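Local coordinates for protein myosin-I heavy chain (Dictyostelium discoideum, PDB 5EJR) that is an actin-based motor with ATPase activity, involved in the early steps of phagocytosis and in adhesion, and contributes here its C-terminal MyTH4-FERM tail region, at residues Thr85-Ile90 and Arg280-Glu285; Gln110-Thr115 and Met153-Ala158; Lys213-Phe216 and Ser220-Leu223; Phe425-Lys430 and Pro434-Ala439. All coordinates share one frame; numbering follows the deposited sequence.

Contact 1: residues Thr85-Ile90 and Arg280-Glu285; sequences TASLVI and RWEQSE
Ser87 and Glu282 form the polar part of this contact between the MyTH4 and FERM portions of the tail. The hydroxyl OG of Ser87 donates a hydrogen bond to OE1 of Glu282 at 2.9 Å. It meets the syn side of that oxygen, but 31° out of the carboxylate plane. OG of Ser87 sits between its backbone N and carbonyl carbon (chi1 61°), which turns the hydroxyl to the acid. Glu282 reaches across with its chain extended beyond CG. The same OE1 also accepts a hydrogen bond from NE2 of Gln91, one turn further along helix 86-99. OE2 is bonded to the backbone N of Ala194, at the start of helix 194-205. Both carboxylate oxygens are therefore engaged by the MyTH4 side.

The packing part is lighter. CD1 of Leu88 lies 4.3 Å from CB of Glu282 and 4.2 Å from its carbonyl O. The CB of Leu88 does not aim at helix 274-283, yet the methyl end swings nearer. With a leucine in place of Glu282, Ser87 OG, Gln91 NE2 and Ala194 N would probably lose their common acceptor, and the two domains a polar link.

The acid thus bonds to one hydroxyl, one amide and one backbone N-H. These neutral donors, with the nearby start of helix 194-205, probably favour its charged form. The chemistry is that of a polar domain junction with modest packing.

Contact 2: residues Gln110-Thr115 and Met153-Ala158; sequences QAYRQT and MSRNIA
Arg155 reaches from helix 142-159 to Tyr112 and Thr115 of the 110-115 segment. The close part is the guanidinium end. It grips Thr115 end-on, with one nitrogen to each of two oxygens. NH2 of Arg155 donates to the backbone O of Thr115 at 3.0 Å, from 58° above the carbonyl plane. NH1 of Arg155 donates to OG1 of Thr115 at 3.3 Å. This OG1 of Thr115 is itself positioned by donating to the backbone O of Tyr112 at 2.7 Å, on a lone pair.

The phenol is held close too. CG of Arg155 lies at the ring edge, 3.2 Å from OH of Tyr112. The bond from NH1 of Arg155 to OH of Tyr112 is weak, at 3.3 Å, and OH has a stronger partner in Gln151 NE2. Ring and guanidinium planes stand 62° apart. Bends at chi2 and chi3 curl the arginine round the phenol oxygen. A leucine in place of Arg155 would probably leave the carbonyl O and OG1 of Thr115 without the two guanidinium donors and loosen the link between the segments.

The backbones, by contrast, stay well apart. CA of Thr115 and CA of Arg155 are 10.1 Å from each other, and the arginine chain bridges this gap. Arg155 is partly exposed, while Tyr112 and Thr115 are buried.

Within the helical MyTH4 domain, Phe128 of helix 121-137 touches both Thr115 and Arg155, while helix 164-178 packs against Met153 and Asn156.

Contact 3: residues Lys213-Phe216 and Ser220-Leu223; sequences KIRF and STKL. With EDO (1,2-ethanediol), chain C.
The beta hairpin of strands 211-215 and 221-225 opens the ubiquitin-like lobe of the FERM domain, and Ile214 and Lys222 form its central hydrogen-bonded pair. N of Ile214 donates to O of Lys222 at 2.9 Å, and N of Lys222 returns a bond to O of Ile214 at 3.0 Å. Nearer the turn, N of Phe216 bonds to O of Ser220 at 3.0 Å. The non-hydrogen-bonded pairs Lys213-Leu223 and Arg215-Thr221 alternate with the central pair.

Side chains split between two faces. On one, CG of Lys213 is packed tightly against CG2 of Thr221, at 3.4 Å, and also meets CD2 of Leu223 at 3.7 Å. The methyl CG2 of Thr221 lies anti to its backbone N (its OG1 has chi1 -42°), which brings it over the strand towards Lys213. Arg215 and Thr221 run side by side, and the arginine makes a cation-pi contact with Tyr291. Lys222 and Ile214 are on the other face. Just beyond the strand, CE1 of Phe216 comes 3.8 Å from CG of Lys222. Phe216 also stacks on Tyr243.

An ethanediol, probably from the crystallisation liquor, donates from O1 to O of Lys213 at 2.7 Å. It also bonds to Phe292 N.

The chemistry is two-sided. The aliphatic stem of Lys213, the methyl of Thr221 and Leu223 pack on the more exposed face. Ile214 and Phe216 contribute to the lobe's interior, against helix 232-243 and strand 290-296.

Contact 4: residues Phe425-Lys430 and Pro434-Ala439; sequences FNIQQK and PKAWLA
Ile427 and Leu438 meet at about a right angle on the inner face of this hairpin, with CG2 of Ile427 3.7 Å from CB of Leu438. The hairpin belongs to the PTB/PH-like lobe of the FERM domain. CG1 of Ile427 lies between its backbone N and carbonyl carbon (chi1 60°). This brings CD1 of Ile427 to 3.9 Å from CB of Ala436. Phe425 slants across Leu438 on the same face, with CD2 of Phe425 4.0 Å from CD2 of Leu438. Helix 494-505 packs against both through Ile497, as in a PH-like fold, where a C-terminal helix closes the sheet.

The opposite face carries side chains that run alongside each other. The amide of Asn426 lies beside the indole of Trp437, with planes 34° apart. ND2 of Asn426 sits at the ring edge, 3.3 Å from NE1 of Trp437. Both are donors, so they are in contact but not bonded. Gln428 and Lys435 point the same way, with NE2 of Gln428 3.5 Å from CG of Lys435.

The backbones fix these pairings. Phe425 with Leu438, and Ile427 with Ala436, each exchange two hydrogen bonds. A further bond from N of Gln429 to O of Pro434, 2.7 Å long, extends the pairing towards the turn.

One face is hydrophobic and buried, Phe425 and Leu438 under helix 494-505 and Ile427 against strand 444-448. The other carries mainly polar side chains that lie alongside each other in van der Waals contact.

In the fold
Along the chain, contact 2 falls between the two segments of contact 1, and so does contact 3; contact 4 follows last. Contact 2 belongs to the helical MyTH4 domain. Contact 1 joins that domain, through helix 86-99, to helix 274-283 of the ubiquitin-like FERM lobe. Contact 3 is a hairpin in that same lobe, its centre about 24 Å from that of contact 1. Contact 4 is a hairpin of the PTB-like lobe, about 31 Å from contact 3 between centres. The centres of contacts 2 and 4 are about 52 Å apart, on opposite sides of the chain's centre. The set thus spans an elongated tail in which contact 1 ties MyTH4 to FERM.

Contact 1: residues Thr85-Ile90 and Arg280-Glu285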
loop_
_atom_site.group_PDB
_atom_site.type_symbol
_atom_site.label_atom_id
_atom_site.label_comp_id
_atom_site.label_asym_id
_atom_site.label_seq_id
_atom_site.Cartn_x
_atom_site.Cartn_y
_atom_site.Cartn_z
ATOM N N THR A 85 8.468 16.004 -8.638
ATOM C CA THR A 85 8.309 15.189 -9.847
ATOM C C THR A 85 6.851 15.219 -10.313
ATOM O O THR A 85 5.976 15.617 -9.538
ATOM C CB THR A 85 8.855 13.750 -9.644
ATOM O OG1 THR A 85 8.810 13.062 -10.896
ATOM C CG2 THR A 85 8.073 12.958 -8.619
ATOM N N ALA A 86 6.591 14.788 -11.565
ATOM C CA ALA A 86 5.242 14.741 -12.140
ATOM C C ALA A 86 4.249 13.906 -11.297
ATOM O O ALA A 86 3.100 14.328 -11.132
ATOM C CB ALA A 86 5.297 14.214 -13.565
ATOM N N SER A 87 4.690 12.735 -10.753
ATOM C CA SER A 87 3.804 11.897 -9.931
ATOM C C SER A 87 3.416 12.617 -8.644
ATOM O O SER A 87 2.240 12.626 -8.272
ATOM C CB SER A 87 4.424 10.533 -9.642
ATOM O OG SER A 87 5.646 10.633 -8.934
ATOM N N LEU A 88 4.399 13.271 -8.011
ATOM C CA LEU A 88 4.260 14.079 -6.793
ATOM C C LEU A 88 3.324 15.268 -7.046
ATOM O O LEU A 88 2.503 15.591 -6.188
ATOM C CB LEU A 88 5.645 14.574 -6.351
ATOM C CG LEU A 88 6.302 13.894 -5.132
ATOM C CD1 LEU A 88 6.320 12.378 -5.254
ATOM C CD2 LEU A 88 7.723 14.411 -4.917
ATOM N N VAL A 89 3.383 15.855 -8.264
ATOM C CA VAL A 89 2.536 17.000 -8.641
ATOM C C VAL A 89 1.072 16.580 -8.762
ATOM O O VAL A 89 0.214 17.206 -8.139
ATOM C CB VAL A 89 3.084 17.746 -9.892
ATOM C CG1 VAL A 89 2.044 18.697 -10.482
ATOM C CG2 VAL A 89 4.360 18.505 -9.552
ATOM N N ILE A 90 0.783 15.502 -9.514
ATOM C CA ILE A 90 -0.590 15.011 -9.661
ATOM C C ILE A 90 -1.135 14.461 -8.316
ATOM O O ILE A 90 -2.319 14.623 -8.056
ATOM C CB ILE A 90 -0.743 14.018 -10.850
ATOM C CG1 ILE A 90 -2.236 13.749 -11.175
ATOM C CG2 ILE A 90 0.059 12.728 -10.641
ATOM C CD1 ILE A 90 -2.496 13.123 -12.603
ATOM N N ARG A 280 2.052 6.196 -1.478
ATOM C CA ARG A 280 2.607 6.409 -0.133
ATOM C C ARG A 280 4.101 6.146 -0.057
ATOM O O ARG A 280 4.794 6.869 0.649
ATOM C CB ARG A 280 1.846 5.587 0.907
ATOM C CG ARG A 280 0.568 6.290 1.354
ATOM C CD ARG A 280 -0.438 5.350 1.988
ATOM N NE ARG A 280 -1.750 5.992 2.085
ATOM C CZ ARG A 280 -2.910 5.346 2.169
ATOM N NH1 ARG A 280 -2.944 4.016 2.160
ATOM N NH2 ARG A 280 -4.046 6.022 2.257
ATOM N N TRP A 281 4.612 5.159 -0.819
ATOM C CA TRP A 281 6.037 4.840 -0.859
ATOM C C TRP A 281 6.823 5.963 -1.530
ATOM O O TRP A 281 7.962 6.224 -1.142
ATOM C CB TRP A 281 6.277 3.536 -1.608
ATOM C CG TRP A 281 5.909 2.267 -0.884
ATOM C CD1 TRP A 281 5.400 2.141 0.377
ATOM C CD2 TRP A 281 6.030 0.940 -1.405
ATOM N NE1 TRP A 281 5.224 0.810 0.683
ATOM C CE2 TRP A 281 5.588 0.052 -0.398
ATOM C CE3 TRP A 281 6.517 0.408 -2.610
ATOM C CZ2 TRP A 281 5.614 -1.334 -0.563
ATOM C CZ3 TRP A 281 6.531 -0.967 -2.773
ATOM C CH2 TRP A 281 6.078 -1.821 -1.760
ATOM N N GLU A 282 6.211 6.626 -2.544
ATOM C CA GLU A 282 6.818 7.753 -3.250
ATOM C C GLU A 282 6.927 8.960 -2.323
ATOM O O GLU A 282 7.889 9.717 -2.417
ATOM C CB GLU A 282 5.973 8.146 -4.465
ATOM C CG GLU A 282 6.032 7.163 -5.611
ATOM C CD GLU A 282 5.752 7.818 -6.944
ATOM O OE1 GLU A 282 4.827 8.659 -7.015
ATOM O OE2 GLU A 282 6.483 7.512 -7.911
ATOM N N GLN A 283 5.926 9.131 -1.443
ATOM C CA GLN A 283 5.797 10.212 -0.463
ATOM C C GLN A 283 6.720 10.028 0.748
ATOM O O GLN A 283 6.956 10.992 1.478
ATOM C CB GLN A 283 4.336 10.323 0.008
ATOM C CG GLN A 283 3.328 10.607 -1.097
ATOM C CD GLN A 283 2.596 11.902 -0.887
ATOM O OE1 GLN A 283 1.709 12.001 -0.032
ATOM N NE2 GLN A 283 2.968 12.932 -1.641
ATOM N N SER A 284 7.226 8.799 0.970
ATOM C CA SER A 284 8.115 8.460 2.083
ATOM C C SER A 284 9.471 9.141 1.959
ATOM O O SER A 284 10.080 9.132 0.884
ATOM C CB SER A 284 8.304 6.948 2.177
ATOM O OG SER A 284 9.253 6.590 3.170
ATOM N N GLU A 285 9.949 9.704 3.080
ATOM C CA GLU A 285 11.247 10.373 3.158
ATOM C C GLU A 285 12.356 9.374 3.541
ATOM O O GLU A 285 13.530 9.752 3.613
ATOM C CB GLU A 285 11.180 11.569 4.129
ATOM C CG GLU A 285 12.122 12.713 3.781
ATOM C CD GLU A 285 11.828 13.443 2.484
ATOM O OE1 GLU A 285 12.476 13.128 1.460
ATOM O OE2 GLU A 285 10.948 14.335 2.493
#

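Contact 2: residues Gln110-Thr115 and Met153-Ala158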
loop_
_atom_site.group_PDB
_atom_site.type_symbol
_atom_site.label_atom_id
_atom_site.label_comp_id
_atom_site.label_asym_id
_atom_site.label_seq_id
_atom_site.Cartn_x
_atom_site.Cartn_y
_atom_site.Cartn_z
ATOM N N GLN A 110 -10.555 23.346 -14.744
ATOM C CA GLN A 110 -9.177 23.798 -15.034
ATOM C C GLN A 110 -8.440 22.812 -15.924
ATOM O O GLN A 110 -7.650 23.235 -16.773
ATOM C CB GLN A 110 -8.336 23.985 -13.764
ATOM C CG GLN A 110 -8.682 25.189 -12.901
ATOM C CD GLN A 110 -7.765 25.310 -11.695
ATOM O OE1 GLN A 110 -6.897 24.467 -11.429
ATOM N NE2 GLN A 110 -7.900 26.404 -10.964
ATOM N N ALA A 111 -8.639 21.488 -15.674
ATOM C CA ALA A 111 -7.953 20.437 -16.421
ATOM C C ALA A 111 -8.472 20.451 -17.849
ATOM O O ALA A 111 -7.664 20.480 -18.779
ATOM C CB ALA A 111 -8.187 19.074 -15.767
ATOM N N TYR A 112 -9.808 20.482 -18.013
ATOM C CA TYR A 112 -10.463 20.496 -19.314
ATOM C C TYR A 112 -10.093 21.731 -20.153
ATOM O O TYR A 112 -9.695 21.584 -21.311
ATOM C CB TYR A 112 -11.991 20.336 -19.210
ATOM C CG TYR A 112 -12.617 20.352 -20.586
ATOM C CD1 TYR A 112 -12.547 19.236 -21.417
ATOM C CD2 TYR A 112 -13.139 21.531 -21.122
ATOM C CE1 TYR A 112 -13.034 19.273 -22.724
ATOM C CE2 TYR A 112 -13.631 21.578 -22.427
ATOM C CZ TYR A 112 -13.572 20.449 -23.223
ATOM O OH TYR A 112 -14.056 20.499 -24.502
ATOM N N ARG A 113 -10.222 22.937 -19.571
ATOM C CA ARG A 113 -9.870 24.210 -20.226
ATOM C C ARG A 113 -8.466 24.110 -20.834
ATOM O O ARG A 113 -8.252 24.532 -21.968
ATOM C CB ARG A 113 -9.934 25.367 -19.208
ATOM C CG ARG A 113 -9.109 26.601 -19.572
ATOM C CD ARG A 113 -8.649 27.334 -18.336
ATOM N NE ARG A 113 -7.608 28.313 -18.617
ATOM C CZ ARG A 113 -7.831 29.612 -18.786
ATOM N NH1 ARG A 113 -9.069 30.089 -18.755
ATOM N NH2 ARG A 113 -6.821 30.444 -18.996
ATOM N N GLN A 114 -7.524 23.511 -20.100
ATOM C CA GLN A 114 -6.156 23.427 -20.583
ATOM C C GLN A 114 -5.958 22.401 -21.727
ATOM O O GLN A 114 -4.930 22.443 -22.398
ATOM C CB GLN A 114 -5.199 23.221 -19.419
ATOM C CG GLN A 114 -5.055 24.473 -18.533
ATOM C CD GLN A 114 -4.363 25.629 -19.232
ATOM O OE1 GLN A 114 -4.992 26.496 -19.850
ATOM N NE2 GLN A 114 -3.050 25.652 -19.165
ATOM N N THR A 115 -6.972 21.567 -22.013
ATOM C CA THR A 115 -6.930 20.599 -23.128
ATOM C C THR A 115 -7.557 21.196 -24.407
ATOM O O THR A 115 -7.324 20.681 -25.497
ATOM C CB THR A 115 -7.675 19.288 -22.787
ATOM O OG1 THR A 115 -9.084 19.494 -22.849
ATOM C CG2 THR A 115 -7.273 18.691 -21.451
ATOM N N MET A 153 -17.740 13.661 -24.733
ATOM C CA MET A 153 -18.376 12.924 -25.823
ATOM C C MET A 153 -18.247 13.720 -27.137
ATOM O O MET A 153 -17.938 13.129 -28.173
ATOM C CB MET A 153 -19.856 12.670 -25.505
ATOM C CG MET A 153 -20.110 11.524 -24.527
ATOM S SD MET A 153 -21.897 11.313 -24.212
ATOM C CE MET A 153 -21.860 10.080 -22.916
ATOM N N SER A 154 -18.437 15.074 -27.081
ATOM C CA SER A 154 -18.304 15.974 -28.246
ATOM C C SER A 154 -16.851 16.088 -28.710
ATOM O O SER A 154 -16.575 16.112 -29.911
ATOM C CB SER A 154 -18.855 17.361 -27.934
ATOM O OG SER A 154 -20.273 17.341 -27.907
ATOM N N ARG A 155 -15.917 16.157 -27.759
ATOM C CA ARG A 155 -14.497 16.218 -28.094
ATOM C C ARG A 155 -14.044 14.887 -28.684
ATOM O O ARG A 155 -13.107 14.871 -29.476
ATOM C CB ARG A 155 -13.657 16.534 -26.854
ATOM C CG ARG A 155 -13.738 17.986 -26.416
ATOM C CD ARG A 155 -12.999 18.945 -27.346
ATOM N NE ARG A 155 -11.556 18.689 -27.451
ATOM C CZ ARG A 155 -10.647 19.127 -26.584
ATOM N NH1 ARG A 155 -11.020 19.786 -25.493
ATOM N NH2 ARG A 155 -9.360 18.886 -26.788
ATOM N N ASN A 156 -14.687 13.775 -28.271
ATOM C CA ASN A 156 -14.355 12.430 -28.757
ATOM C C ASN A 156 -14.823 12.340 -30.206
ATOM O O ASN A 156 -14.042 11.945 -31.066
ATOM C CB ASN A 156 -15.011 11.328 -27.887
ATOM C CG ASN A 156 -14.580 9.919 -28.240
ATOM O OD1 ASN A 156 -14.847 9.404 -29.324
ATOM N ND2 ASN A 156 -13.940 9.240 -27.314
ATOM N N ILE A 157 -16.074 12.753 -30.468
ATOM C CA ILE A 157 -16.686 12.751 -31.809
ATOM C C ILE A 157 -15.862 13.633 -32.766
ATOM O O ILE A 157 -15.565 13.199 -33.878
ATOM C CB ILE A 157 -18.200 13.110 -31.705
ATOM C CG1 ILE A 157 -18.992 11.925 -31.104
ATOM C CG2 ILE A 157 -18.807 13.547 -33.047
ATOM C CD1 ILE A 157 -20.368 12.300 -30.448
ATOM N N ALA A 158 -15.398 14.811 -32.294
ATOM C CA ALA A 158 -14.572 15.724 -33.095
ATOM C C ALA A 158 -13.153 15.230 -33.384
ATOM O O ALA A 158 -12.561 15.667 -34.375
ATOM C CB ALA A 158 -14.526 17.102 -32.454
#

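Contact 3: residues Lys213-Phe216 and Ser220-Leu223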
loop_
_atom_site.group_PDB
_atom_site.type_symbol
_atom_site.label_atom_id
_atom_site.label_comp_id
_atom_site.label_asym_id
_atom_site.label_seq_id
_atom_site.Cartn_x
_atom_site.Cartn_y
_atom_site.Cartn_z
ATOM N N LYS A 213 5.277 -6.756 -9.106
ATOM C CA LYS A 213 6.286 -7.727 -8.695
ATOM C C LYS A 213 6.148 -7.984 -7.187
ATOM O O LYS A 213 6.176 -7.029 -6.401
ATOM C CB LYS A 213 7.686 -7.151 -8.996
ATOM C CG LYS A 213 8.614 -8.086 -9.750
ATOM C CD LYS A 213 10.066 -7.643 -9.607
ATOM C CE LYS A 213 11.028 -8.523 -10.364
ATOM N NZ LYS A 213 12.413 -7.985 -10.300
ATOM N N ILE A 214 5.941 -9.256 -6.792
ATOM C CA ILE A 214 5.815 -9.662 -5.383
ATOM C C ILE A 214 6.855 -10.730 -5.028
ATOM O O ILE A 214 6.905 -11.792 -5.659
ATOM C CB ILE A 214 4.376 -10.087 -4.961
ATOM C CG1 ILE A 214 3.264 -9.150 -5.538
ATOM C CG2 ILE A 214 4.269 -10.239 -3.427
ATOM C CD1 ILE A 214 3.226 -7.715 -5.039
ATOM N N ARG A 215 7.664 -10.454 -3.991
ATOM C CA ARG A 215 8.702 -11.374 -3.546
ATOM C C ARG A 215 8.189 -12.352 -2.505
ATOM O O ARG A 215 7.211 -12.067 -1.797
ATOM C CB ARG A 215 9.912 -10.615 -3.009
ATOM C CG ARG A 215 10.511 -9.643 -4.017
ATOM C CD ARG A 215 11.934 -9.299 -3.665
ATOM N NE ARG A 215 12.283 -7.947 -4.096
ATOM C CZ ARG A 215 13.433 -7.343 -3.812
ATOM N NH1 ARG A 215 14.368 -7.974 -3.108
ATOM N NH2 ARG A 215 13.661 -6.107 -4.234
ATOM N N PHE A 216 8.848 -13.514 -2.417
ATOM C CA PHE A 216 8.571 -14.534 -1.413
ATOM C C PHE A 216 9.832 -14.632 -0.576
ATOM O O PHE A 216 10.854 -14.072 -0.956
ATOM C CB PHE A 216 8.200 -15.886 -2.048
ATOM C CG PHE A 216 6.785 -15.916 -2.570
ATOM C CD1 PHE A 216 6.464 -15.337 -3.796
ATOM C CD2 PHE A 216 5.774 -16.547 -1.851
ATOM C CE1 PHE A 216 5.137 -15.339 -4.265
ATOM C CE2 PHE A 216 4.455 -16.561 -2.329
ATOM C CZ PHE A 216 4.145 -15.943 -3.523
ATOM N N SER A 220 12.472 -15.604 -4.495
ATOM C CA SER A 220 11.836 -15.800 -5.797
ATOM C C SER A 220 10.717 -14.771 -5.898
ATOM O O SER A 220 10.314 -14.204 -4.883
ATOM C CB SER A 220 11.318 -17.230 -5.960
ATOM O OG SER A 220 10.034 -17.422 -5.387
ATOM N N THR A 221 10.234 -14.506 -7.106
ATOM C CA THR A 221 9.227 -13.473 -7.357
ATOM C C THR A 221 8.087 -14.025 -8.199
ATOM O O THR A 221 8.238 -15.076 -8.830
ATOM C CB THR A 221 9.917 -12.262 -8.047
ATOM O OG1 THR A 221 11.172 -11.993 -7.421
ATOM C CG2 THR A 221 9.107 -11.005 -7.982
ATOM N N LYS A 222 6.939 -13.325 -8.185
ATOM C CA LYS A 222 5.749 -13.603 -8.986
ATOM C C LYS A 222 5.169 -12.278 -9.474
ATOM O O LYS A 222 5.262 -11.256 -8.784
ATOM C CB LYS A 222 4.680 -14.422 -8.221
ATOM C CG LYS A 222 5.017 -15.905 -8.029
ATOM C CD LYS A 222 4.800 -16.737 -9.290
ATOM C CE LYS A 222 5.376 -18.125 -9.178
ATOM N NZ LYS A 222 5.057 -18.946 -10.378
ATOM N N LEU A 223 4.626 -12.286 -10.687
ATOM C CA LEU A 223 4.025 -11.098 -11.255
ATOM C C LEU A 223 2.535 -11.232 -11.081
ATOM O O LEU A 223 1.948 -12.209 -11.544
ATOM C CB LEU A 223 4.424 -10.911 -12.737
ATOM C CG LEU A 223 5.913 -10.652 -13.011
ATOM C CD1 LEU A 223 6.203 -10.683 -14.496
ATOM C CD2 LEU A 223 6.375 -9.332 -12.424
HETATM C C1 EDO C . 7.154 -4.243 -5.064
HETATM O O1 EDO C . 7.844 -5.492 -4.935
HETATM C C2 EDO C . 7.284 -3.630 -6.481
HETATM O O2 EDO C . 6.025 -3.048 -6.835
#

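Contact 4: residues Phe425-Lys430 and Pro434-Ala439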
loop_
_atom_site.group_PDB
_atom_site.type_symbol
_atom_site.label_atom_id
_atom_site.label_comp_id
_atom_site.label_asym_id
_atom_site.label_seq_id
_atom_site.Cartn_x
_atom_site.Cartn_y
_atom_site.Cartn_z
ATOM N N PHE A 425 3.411 -4.985 16.278
ATOM C CA PHE A 425 3.181 -3.607 15.840
ATOM C C PHE A 425 3.930 -2.685 16.801
ATOM O O PHE A 425 3.828 -2.866 18.009
ATOM C CB PHE A 425 1.664 -3.261 15.893
ATOM C CG PHE A 425 0.787 -4.074 14.968
ATOM C CD1 PHE A 425 0.634 -3.714 13.634
ATOM C CD2 PHE A 425 0.152 -5.225 15.422
ATOM C CE1 PHE A 425 -0.153 -4.482 12.772
ATOM C CE2 PHE A 425 -0.650 -5.982 14.567
ATOM C CZ PHE A 425 -0.787 -5.616 13.243
ATOM N N ASN A 426 4.665 -1.697 16.292
ATOM C CA ASN A 426 5.342 -0.723 17.174
ATOM C C ASN A 426 4.326 0.208 17.805
ATOM O O ASN A 426 3.531 0.810 17.091
ATOM C CB ASN A 426 6.395 0.102 16.411
ATOM C CG ASN A 426 7.500 -0.712 15.783
ATOM O OD1 ASN A 426 7.868 -0.509 14.629
ATOM N ND2 ASN A 426 8.033 -1.667 16.514
ATOM N N ILE A 427 4.306 0.279 19.140
ATOM C CA ILE A 427 3.386 1.168 19.864
ATOM C C ILE A 427 4.144 2.119 20.777
ATOM O O ILE A 427 5.241 1.788 21.238
ATOM C CB ILE A 427 2.237 0.444 20.630
ATOM C CG1 ILE A 427 2.778 -0.535 21.698
ATOM C CG2 ILE A 427 1.239 -0.221 19.683
ATOM C CD1 ILE A 427 2.447 -0.140 23.040
ATOM N N GLN A 428 3.518 3.270 21.079
ATOM C CA GLN A 428 4.041 4.283 21.997
ATOM C C GLN A 428 3.177 4.274 23.255
ATOM O O GLN A 428 1.949 4.248 23.168
ATOM C CB GLN A 428 4.066 5.675 21.342
ATOM C CG GLN A 428 5.002 5.780 20.140
ATOM C CD GLN A 428 6.395 6.238 20.502
ATOM O OE1 GLN A 428 6.602 7.124 21.345
ATOM N NE2 GLN A 428 7.386 5.694 19.811
ATOM N N GLN A 429 3.830 4.250 24.415
ATOM C CA GLN A 429 3.219 4.176 25.738
ATOM C C GLN A 429 3.798 5.229 26.687
ATOM O O GLN A 429 4.956 5.619 26.542
ATOM C CB GLN A 429 3.538 2.802 26.341
ATOM C CG GLN A 429 2.421 1.784 26.254
ATOM C CD GLN A 429 2.723 0.610 27.154
ATOM O OE1 GLN A 429 3.881 0.172 27.294
ATOM N NE2 GLN A 429 1.692 0.117 27.835
ATOM N N LYS A 430 3.010 5.643 27.690
ATOM C CA LYS A 430 3.491 6.562 28.728
ATOM C C LYS A 430 4.078 5.716 29.874
ATOM O O LYS A 430 4.842 6.235 30.693
ATOM C CB LYS A 430 2.390 7.526 29.205
ATOM C CG LYS A 430 2.099 8.652 28.212
ATOM C CD LYS A 430 1.032 9.581 28.748
ATOM C CE LYS A 430 0.573 10.605 27.741
ATOM N NZ LYS A 430 -0.552 11.424 28.271
ATOM N N PRO A 434 8.511 3.053 27.086
ATOM C CA PRO A 434 7.725 3.991 26.259
ATOM C C PRO A 434 7.540 3.546 24.798
ATOM O O PRO A 434 6.489 3.797 24.223
ATOM C CB PRO A 434 8.502 5.312 26.368
ATOM C CG PRO A 434 9.454 5.129 27.501
ATOM C CD PRO A 434 9.776 3.672 27.524
ATOM N N LYS A 435 8.553 2.901 24.204
ATOM C CA LYS A 435 8.503 2.366 22.841
ATOM C C LYS A 435 8.390 0.833 23.016
ATOM O O LYS A 435 9.361 0.193 23.432
ATOM C CB LYS A 435 9.768 2.766 22.068
ATOM C CG LYS A 435 9.548 3.037 20.583
ATOM C CD LYS A 435 10.545 4.076 20.031
ATOM C CE LYS A 435 11.837 3.492 19.493
ATOM N NZ LYS A 435 11.659 2.805 18.182
ATOM N N ALA A 436 7.165 0.274 22.830
ATOM C CA ALA A 436 6.900 -1.155 23.037
ATOM C C ALA A 436 6.340 -1.876 21.787
ATOM O O ALA A 436 6.138 -1.244 20.747
ATOM C CB ALA A 436 5.960 -1.323 24.215
ATOM N N TRP A 437 6.107 -3.207 21.897
ATOM C CA TRP A 437 5.540 -4.023 20.823
ATOM C C TRP A 437 4.173 -4.530 21.204
ATOM O O TRP A 437 4.032 -5.202 22.228
ATOM C CB TRP A 437 6.412 -5.253 20.522
ATOM C CG TRP A 437 7.697 -4.994 19.802
ATOM C CD1 TRP A 437 8.013 -3.907 19.042
ATOM C CD2 TRP A 437 8.819 -5.881 19.723
ATOM N NE1 TRP A 437 9.269 -4.055 18.504
ATOM C CE2 TRP A 437 9.787 -5.261 18.903
ATOM C CE3 TRP A 437 9.111 -7.138 20.288
ATOM C CZ2 TRP A 437 11.033 -5.850 18.635
ATOM C CZ3 TRP A 437 10.334 -7.733 20.002
ATOM C CH2 TRP A 437 11.283 -7.089 19.193
ATOM N N LEU A 438 3.166 -4.240 20.361
ATOM C CA LEU A 438 1.830 -4.793 20.549
ATOM C C LEU A 438 1.915 -6.135 19.838
ATOM O O LEU A 438 2.273 -6.164 18.662
ATOM C CB LEU A 438 0.757 -3.905 19.881
ATOM C CG LEU A 438 -0.652 -4.470 19.828
ATOM C CD1 LEU A 438 -1.323 -4.364 21.176
ATOM C CD2 LEU A 438 -1.483 -3.750 18.768
ATOM N N ALA A 439 1.677 -7.235 20.554
ATOM C CA ALA A 439 1.738 -8.564 19.949
ATOM C C ALA A 439 0.341 -9.170 19.892
ATOM O O ALA A 439 -0.356 -9.192 20.908
ATOM C CB ALA A 439 2.665 -9.463 20.762
#